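Local coordinates for SorB (Sorangium cellulosum, PDB 6B2V), which probably helps build the polyketide antibiotic sorangicin, this chain being the pyran synthase domain of its module nine, at residues V150-N164 against Y173-E187. Sequence-based numbering, arbitrary orientation.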
loop_
_atom_site.group_PDB
_atom_site.type_symbol
_atom_site.label_atom_id
_atom_site.label_comp_id
_atom_site.label_asym_id
_atom_site.label_seq_id
_atom_site.Cartn_x
_atom_site.Cartn_y
_atom_site.Cartn_z
ATOM N N VAL A 150 -8.565 3.874 -21.487
ATOM C CA VAL A 150 -9.195 3.520 -20.242
ATOM C C VAL A 150 -10.339 4.474 -19.915
ATOM O O VAL A 150 -11.357 4.037 -19.532
ATOM C CB VAL A 150 -8.219 3.532 -19.064
ATOM C CG1 VAL A 150 -8.960 3.266 -17.769
ATOM C CG2 VAL A 150 -7.123 2.528 -19.241
ATOM N N ARG A 151 -10.158 5.771 -20.143
ATOM C CA ARG A 151 -11.233 6.708 -19.846
ATOM C C ARG A 151 -12.495 6.362 -20.655
ATOM O O ARG A 151 -13.557 6.364 -20.132
ATOM C CB ARG A 151 -10.891 8.158 -20.288
ATOM C CG ARG A 151 -9.826 8.886 -19.519
ATOM C CD ARG A 151 -9.773 10.379 -19.966
ATOM N NE ARG A 151 -11.030 11.050 -19.753
ATOM C CZ ARG A 151 -11.479 12.104 -20.426
ATOM N NH1 ARG A 151 -10.773 12.625 -21.389
ATOM N NH2 ARG A 151 -12.654 12.623 -20.142
ATOM N N THR A 152 -12.343 6.009 -21.907
ATOM C CA THR A 152 -13.478 5.696 -22.756
ATOM C C THR A 152 -14.292 4.473 -22.357
ATOM O O THR A 152 -15.418 4.405 -22.723
ATOM C CB THR A 152 -13.133 5.635 -24.256
ATOM O OG1 THR A 152 -12.432 4.457 -24.514
ATOM C CG2 THR A 152 -12.339 6.838 -24.678
ATOM N N ARG A 153 -13.693 3.578 -21.595
ATOM C CA ARG A 153 -14.342 2.341 -21.164
ATOM C C ARG A 153 -14.748 2.303 -19.690
ATOM O O ARG A 153 -15.023 1.311 -19.160
ATOM C CB ARG A 153 -13.536 1.115 -21.584
ATOM C CG ARG A 153 -12.191 0.958 -20.941
ATOM C CD ARG A 153 -11.445 -0.228 -21.487
ATOM N NE ARG A 153 -10.260 -0.479 -20.722
ATOM C CZ ARG A 153 -9.043 -0.430 -21.209
ATOM N NH1 ARG A 153 -8.853 -0.091 -22.459
ATOM N NH2 ARG A 153 -8.045 -0.700 -20.426
ATOM N N CYS A 154 -14.734 3.453 -19.049
ATOM C CA CYS A 154 -15.176 3.601 -17.644
ATOM C C CYS A 154 -16.282 4.668 -17.593
ATOM O O CYS A 154 -16.022 5.777 -17.470
ATOM C CB CYS A 154 -14.069 4.080 -16.704
ATOM S SG CYS A 154 -12.738 2.843 -16.463
ATOM N N ALA A 155 -17.511 4.226 -17.738
ATOM C CA ALA A 155 -18.646 5.079 -17.887
ATOM C C ALA A 155 -19.226 5.774 -16.709
ATOM O O ALA A 155 -19.873 6.734 -16.877
ATOM C CB ALA A 155 -19.732 4.310 -18.632
ATOM N N ILE A 156 -18.964 5.294 -15.522
ATOM C CA ILE A 156 -19.609 5.848 -14.367
ATOM C C ILE A 156 -18.676 6.780 -13.599
ATOM O O ILE A 156 -17.635 6.398 -13.195
ATOM C CB ILE A 156 -20.098 4.690 -13.433
ATOM C CG1 ILE A 156 -21.075 3.763 -14.155
ATOM C CG2 ILE A 156 -20.813 5.222 -12.220
ATOM C CD1 ILE A 156 -21.140 2.426 -13.508
ATOM N N GLU A 157 -19.135 8.014 -13.415
ATOM C CA GLU A 157 -18.382 9.020 -12.712
ATOM C C GLU A 157 -18.928 9.172 -11.305
ATOM O O GLU A 157 -20.099 9.286 -11.122
ATOM C CB GLU A 157 -18.498 10.345 -13.439
ATOM C CG GLU A 157 -17.471 11.381 -13.089
ATOM C CD GLU A 157 -17.516 12.580 -14.044
ATOM O OE1 GLU A 157 -18.481 12.777 -14.792
ATOM O OE2 GLU A 157 -16.557 13.296 -14.045
ATOM N N VAL A 158 -18.056 9.192 -10.327
ATOM C CA VAL A 158 -18.492 9.360 -8.962
ATOM C C VAL A 158 -17.798 10.413 -8.138
ATOM O O VAL A 158 -16.757 10.826 -8.426
ATOM C CB VAL A 158 -18.447 8.080 -8.185
ATOM C CG1 VAL A 158 -19.165 6.986 -8.912
ATOM C CG2 VAL A 158 -17.050 7.669 -7.982
ATOM N N ASP A 159 -18.492 10.837 -7.104
ATOM C CA ASP A 159 -17.992 11.797 -6.147
ATOM C C ASP A 159 -17.239 10.905 -5.183
ATOM O O ASP A 159 -17.776 10.317 -4.336
ATOM C CB ASP A 159 -19.210 12.433 -5.510
ATOM C CG ASP A 159 -18.909 13.304 -4.330
ATOM O OD1 ASP A 159 -17.791 13.390 -3.864
ATOM O OD2 ASP A 159 -19.905 13.844 -3.850
ATOM N N ALA A 160 -15.945 10.808 -5.388
ATOM C CA ALA A 160 -15.116 9.935 -4.593
ATOM C C ALA A 160 -15.121 10.249 -3.122
ATOM O O ALA A 160 -15.086 9.349 -2.299
ATOM C CB ALA A 160 -13.709 9.945 -5.135
ATOM N N ARG A 161 -15.137 11.513 -2.794
ATOM C CA ARG A 161 -15.161 11.841 -1.396
ATOM C C ARG A 161 -16.415 11.343 -0.714
ATOM O O ARG A 161 -16.354 10.587 0.213
ATOM C CB ARG A 161 -15.111 13.361 -1.261
ATOM C CG ARG A 161 -14.969 13.884 0.154
ATOM C CD ARG A 161 -15.268 15.350 0.269
ATOM N NE ARG A 161 -14.346 16.241 -0.381
ATOM C CZ ARG A 161 -13.264 16.783 0.172
ATOM N NH1 ARG A 161 -12.906 16.506 1.413
ATOM N NH2 ARG A 161 -12.519 17.600 -0.538
ATOM N N THR A 162 -17.559 11.700 -1.265
ATOM C CA THR A 162 -18.775 11.287 -0.650
ATOM C C THR A 162 -18.943 9.787 -0.576
ATOM O O THR A 162 -19.261 9.273 0.457
ATOM C CB THR A 162 -19.974 11.912 -1.393
ATOM O OG1 THR A 162 -19.870 13.318 -1.381
ATOM C CG2 THR A 162 -21.247 11.522 -0.759
ATOM N N ARG A 163 -18.672 9.091 -1.660
ATOM C CA ARG A 163 -18.838 7.668 -1.672
ATOM C C ARG A 163 -17.939 6.892 -0.746
ATOM O O ARG A 163 -18.383 5.981 -0.107
ATOM C CB ARG A 163 -18.676 7.117 -3.078
ATOM C CG ARG A 163 -19.736 7.599 -4.025
ATOM C CD ARG A 163 -21.072 6.886 -3.824
ATOM N NE ARG A 163 -20.940 5.450 -3.885
ATOM C CZ ARG A 163 -20.952 4.761 -5.013
ATOM N NH1 ARG A 163 -21.092 5.379 -6.157
ATOM N NH2 ARG A 163 -20.831 3.468 -4.995
ATOM N N ASN A 164 -16.674 7.210 -0.745
ATOM C CA ASN A 164 -15.749 6.477 0.083
ATOM C C ASN A 164 -15.900 6.743 1.551
ATOM O O ASN A 164 -15.810 5.853 2.326
ATOM C CB ASN A 164 -14.324 6.587 -0.409
ATOM C CG ASN A 164 -14.111 5.861 -1.712
ATOM O OD1 ASN A 164 -14.150 4.693 -1.745
ATOM N ND2 ASN A 164 -13.892 6.591 -2.768
ATOM N N TYR A 173 -9.930 12.171 3.278
ATOM C CA TYR A 173 -9.980 12.376 1.839
ATOM C C TYR A 173 -9.131 13.553 1.371
ATOM O O TYR A 173 -8.461 13.497 0.397
ATOM C CB TYR A 173 -11.412 12.570 1.353
ATOM C CG TYR A 173 -11.503 12.657 -0.138
ATOM C CD1 TYR A 173 -11.532 11.521 -0.903
ATOM C CD2 TYR A 173 -11.526 13.860 -0.780
ATOM C CE1 TYR A 173 -11.589 11.589 -2.258
ATOM C CE2 TYR A 173 -11.580 13.930 -2.155
ATOM C CZ TYR A 173 -11.613 12.784 -2.876
ATOM O OH TYR A 173 -11.676 12.856 -4.219
ATOM N N ASP A 174 -9.125 14.608 2.159
ATOM C CA ASP A 174 -8.365 15.792 1.839
ATOM C C ASP A 174 -6.869 15.543 1.802
ATOM O O ASP A 174 -6.133 16.297 1.213
ATOM C CB ASP A 174 -8.618 16.880 2.863
ATOM C CG ASP A 174 -9.857 17.722 2.592
ATOM O OD1 ASP A 174 -10.418 17.725 1.511
ATOM O OD2 ASP A 174 -10.254 18.431 3.493
ATOM N N LYS A 175 -6.425 14.525 2.526
ATOM C CA LYS A 175 -5.020 14.184 2.581
ATOM C C LYS A 175 -4.583 13.226 1.481
ATOM O O LYS A 175 -3.440 13.078 1.254
ATOM C CB LYS A 175 -4.675 13.612 3.940
ATOM C CG LYS A 175 -4.923 14.568 5.073
ATOM C CD LYS A 175 -3.951 15.712 5.014
ATOM C CE LYS A 175 -3.998 16.589 6.264
ATOM N NZ LYS A 175 -5.368 16.608 6.801
ATOM N N LEU A 176 -5.557 12.618 0.852
ATOM C CA LEU A 176 -5.327 11.779 -0.290
ATOM C C LEU A 176 -5.081 12.623 -1.548
ATOM O O LEU A 176 -5.314 13.789 -1.551
ATOM C CB LEU A 176 -6.508 10.869 -0.536
ATOM C CG LEU A 176 -6.891 9.916 0.582
ATOM C CD1 LEU A 176 -8.075 9.095 0.196
ATOM C CD2 LEU A 176 -5.701 9.091 0.970
ATOM N N TRP A 177 -4.594 11.974 -2.585
ATOM C CA TRP A 177 -4.321 12.606 -3.840
ATOM C C TRP A 177 -5.459 12.486 -4.865
ATOM O O TRP A 177 -5.396 13.039 -5.898
ATOM C CB TRP A 177 -3.078 11.990 -4.475
ATOM C CG TRP A 177 -1.760 12.196 -3.768
ATOM C CD1 TRP A 177 -1.521 12.156 -2.449
ATOM C CD2 TRP A 177 -0.501 12.441 -4.392
ATOM N NE1 TRP A 177 -0.217 12.384 -2.208
ATOM C CE2 TRP A 177 0.443 12.526 -3.396
ATOM C CE3 TRP A 177 -0.091 12.576 -5.702
ATOM C CZ2 TRP A 177 1.763 12.796 -3.674
ATOM C CZ3 TRP A 177 1.208 12.824 -5.964
ATOM C CH2 TRP A 177 2.112 12.932 -4.961
ATOM N N ILE A 178 -6.483 11.738 -4.523
ATOM C CA ILE A 178 -7.557 11.557 -5.470
ATOM C C ILE A 178 -8.325 12.822 -5.821
ATOM O O ILE A 178 -8.724 13.519 -4.963
ATOM C CB ILE A 178 -8.503 10.475 -4.952
ATOM C CG1 ILE A 178 -7.712 9.206 -4.776
ATOM C CG2 ILE A 178 -9.629 10.236 -5.936
ATOM C CD1 ILE A 178 -8.488 8.157 -4.081
ATOM N N ALA A 179 -8.455 13.097 -7.112
ATOM C CA ALA A 179 -9.173 14.262 -7.589
ATOM C C ALA A 179 -10.430 13.940 -8.354
ATOM O O ALA A 179 -11.303 14.714 -8.443
ATOM C CB ALA A 179 -8.309 15.093 -8.472
ATOM N N SER A 180 -10.458 12.789 -8.956
ATOM C CA SER A 180 -11.607 12.292 -9.690
ATOM C C SER A 180 -11.580 10.770 -9.744
ATOM O O SER A 180 -10.581 10.197 -9.572
ATOM C CB SER A 180 -11.620 12.800 -11.137
ATOM O OG SER A 180 -10.651 12.116 -11.883
ATOM N N LEU A 181 -12.734 10.160 -9.968
ATOM C CA LEU A 181 -12.837 8.737 -10.082
ATOM C C LEU A 181 -13.919 8.278 -11.085
ATOM O O LEU A 181 -15.001 8.664 -10.954
ATOM C CB LEU A 181 -13.145 8.161 -8.696
ATOM C CG LEU A 181 -13.330 6.645 -8.558
ATOM C CD1 LEU A 181 -12.101 5.883 -8.993
ATOM C CD2 LEU A 181 -13.593 6.272 -7.105
ATOM N N VAL A 182 -13.575 7.443 -12.057
ATOM C CA VAL A 182 -14.517 6.862 -12.980
ATOM C C VAL A 182 -14.318 5.342 -12.989
ATOM O O VAL A 182 -13.304 4.846 -12.682
ATOM C CB VAL A 182 -14.418 7.440 -14.429
ATOM C CG1 VAL A 182 -14.696 8.934 -14.471
ATOM C CG2 VAL A 182 -13.063 7.130 -15.045
ATOM N N HIS A 183 -15.390 4.665 -13.336
ATOM C CA HIS A 183 -15.347 3.241 -13.342
ATOM C C HIS A 183 -16.381 2.537 -14.220
ATOM O O HIS A 183 -17.331 3.088 -14.578
ATOM C CB HIS A 183 -15.463 2.742 -11.875
ATOM C CG HIS A 183 -16.828 2.826 -11.271
ATOM N ND1 HIS A 183 -17.705 1.781 -11.328
ATOM C CD2 HIS A 183 -17.453 3.811 -10.602
ATOM C CE1 HIS A 183 -18.808 2.110 -10.698
ATOM N NE2 HIS A 183 -18.690 3.337 -10.256
ATOM N N SER A 184 -16.051 1.319 -14.556
ATOM C CA SER A 184 -16.980 0.374 -15.170
ATOM C C SER A 184 -17.383 -0.669 -14.106
ATOM O O SER A 184 -17.188 -0.476 -12.952
ATOM C CB SER A 184 -16.384 -0.387 -16.354
ATOM O OG SER A 184 -15.367 -1.194 -15.946
ATOM N N ASP A 185 -17.935 -1.772 -14.541
ATOM C CA ASP A 185 -18.276 -2.787 -13.564
ATOM C C ASP A 185 -17.079 -3.554 -13.049
ATOM O O ASP A 185 -17.227 -4.262 -12.125
ATOM C CB ASP A 185 -19.356 -3.772 -14.056
ATOM C CG ASP A 185 -18.988 -4.493 -15.298
ATOM O OD1 ASP A 185 -17.949 -4.288 -15.850
ATOM O OD2 ASP A 185 -19.811 -5.268 -15.730
ATOM N N HIS A 186 -15.921 -3.425 -13.678
ATOM C CA HIS A 186 -14.741 -4.161 -13.282
ATOM C C HIS A 186 -13.381 -3.425 -13.359
ATOM O O HIS A 186 -12.396 -3.978 -13.098
ATOM C CB HIS A 186 -14.592 -5.418 -14.125
ATOM C CG HIS A 186 -14.309 -5.120 -15.549
ATOM N ND1 HIS A 186 -15.286 -4.723 -16.416
ATOM C CD2 HIS A 186 -13.156 -5.092 -16.243
ATOM C CE1 HIS A 186 -14.754 -4.512 -17.599
ATOM N NE2 HIS A 186 -13.461 -4.723 -17.518
ATOM N N GLU A 187 -13.428 -2.155 -13.679
ATOM C CA GLU A 187 -12.251 -1.346 -13.851
ATOM C C GLU A 187 -12.516 0.078 -13.323
ATOM O O GLU A 187 -13.574 0.568 -13.345
ATOM C CB GLU A 187 -11.867 -1.331 -15.361
ATOM C CG GLU A 187 -10.637 -0.584 -15.833
ATOM C CD GLU A 187 -10.342 -0.857 -17.297
ATOM O OE1 GLU A 187 -11.265 -1.149 -18.020
ATOM O OE2 GLU A 187 -9.189 -0.766 -17.681
HETATM O O HOH W 1 -13.954 -1.137 -18.364
HETATM O O HOH W 2 -14.909 11.991 -10.109
HETATM O O HOH W 3 -20.866 4.054 -8.782
#
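Strand 156-158 pairs antiparallel with strand 178-183 at an edge of what is predicted to be the C-terminal hotdog fold of this dehydratase-like domain. Ile-156 and His-183 form a hydrogen-bonded pair, His-183 N to Ile-156 O being 2.8 Å, and a classic bulge at Ala-155 and Ile-156 faces His-183. Ile-156 CB sits over one face of the His-183 imidazole, 3.9 Å from the ring centroid in a CH-pi contact, while Val-158 CG1 meets the ring edge. ND1 donates to Ser-184 O, which helps fix the ring's rotation, and Phe-219 of helix 207-225 adds an edge-to-face contact. On the face that carries Val-182, CG2 of that residue meets CB of Cys-154, in the loop before the strand, at 3.6 Å. Nearby, Arg-153 grips Glu-187 side-on, NE to OE1 at 3.0 Å and NH2 to OE2 at 3.0 Å, the two planes only 30° apart; OE2 is also hydrogen-bonded to His-252 NE2. Beyond the strand, Asp-159 N-caps helix 160-166, and Ala-160 CB fits against Leu-181 CB and Tyr-173. Arg-161 CB sits over the Tyr-173 ring face; chi1 of -173° carries CG on across that face, and the bend at chi3 brings NH1 and NH2 both to Asp-174 OD1, at 2.8 and 2.9 Å.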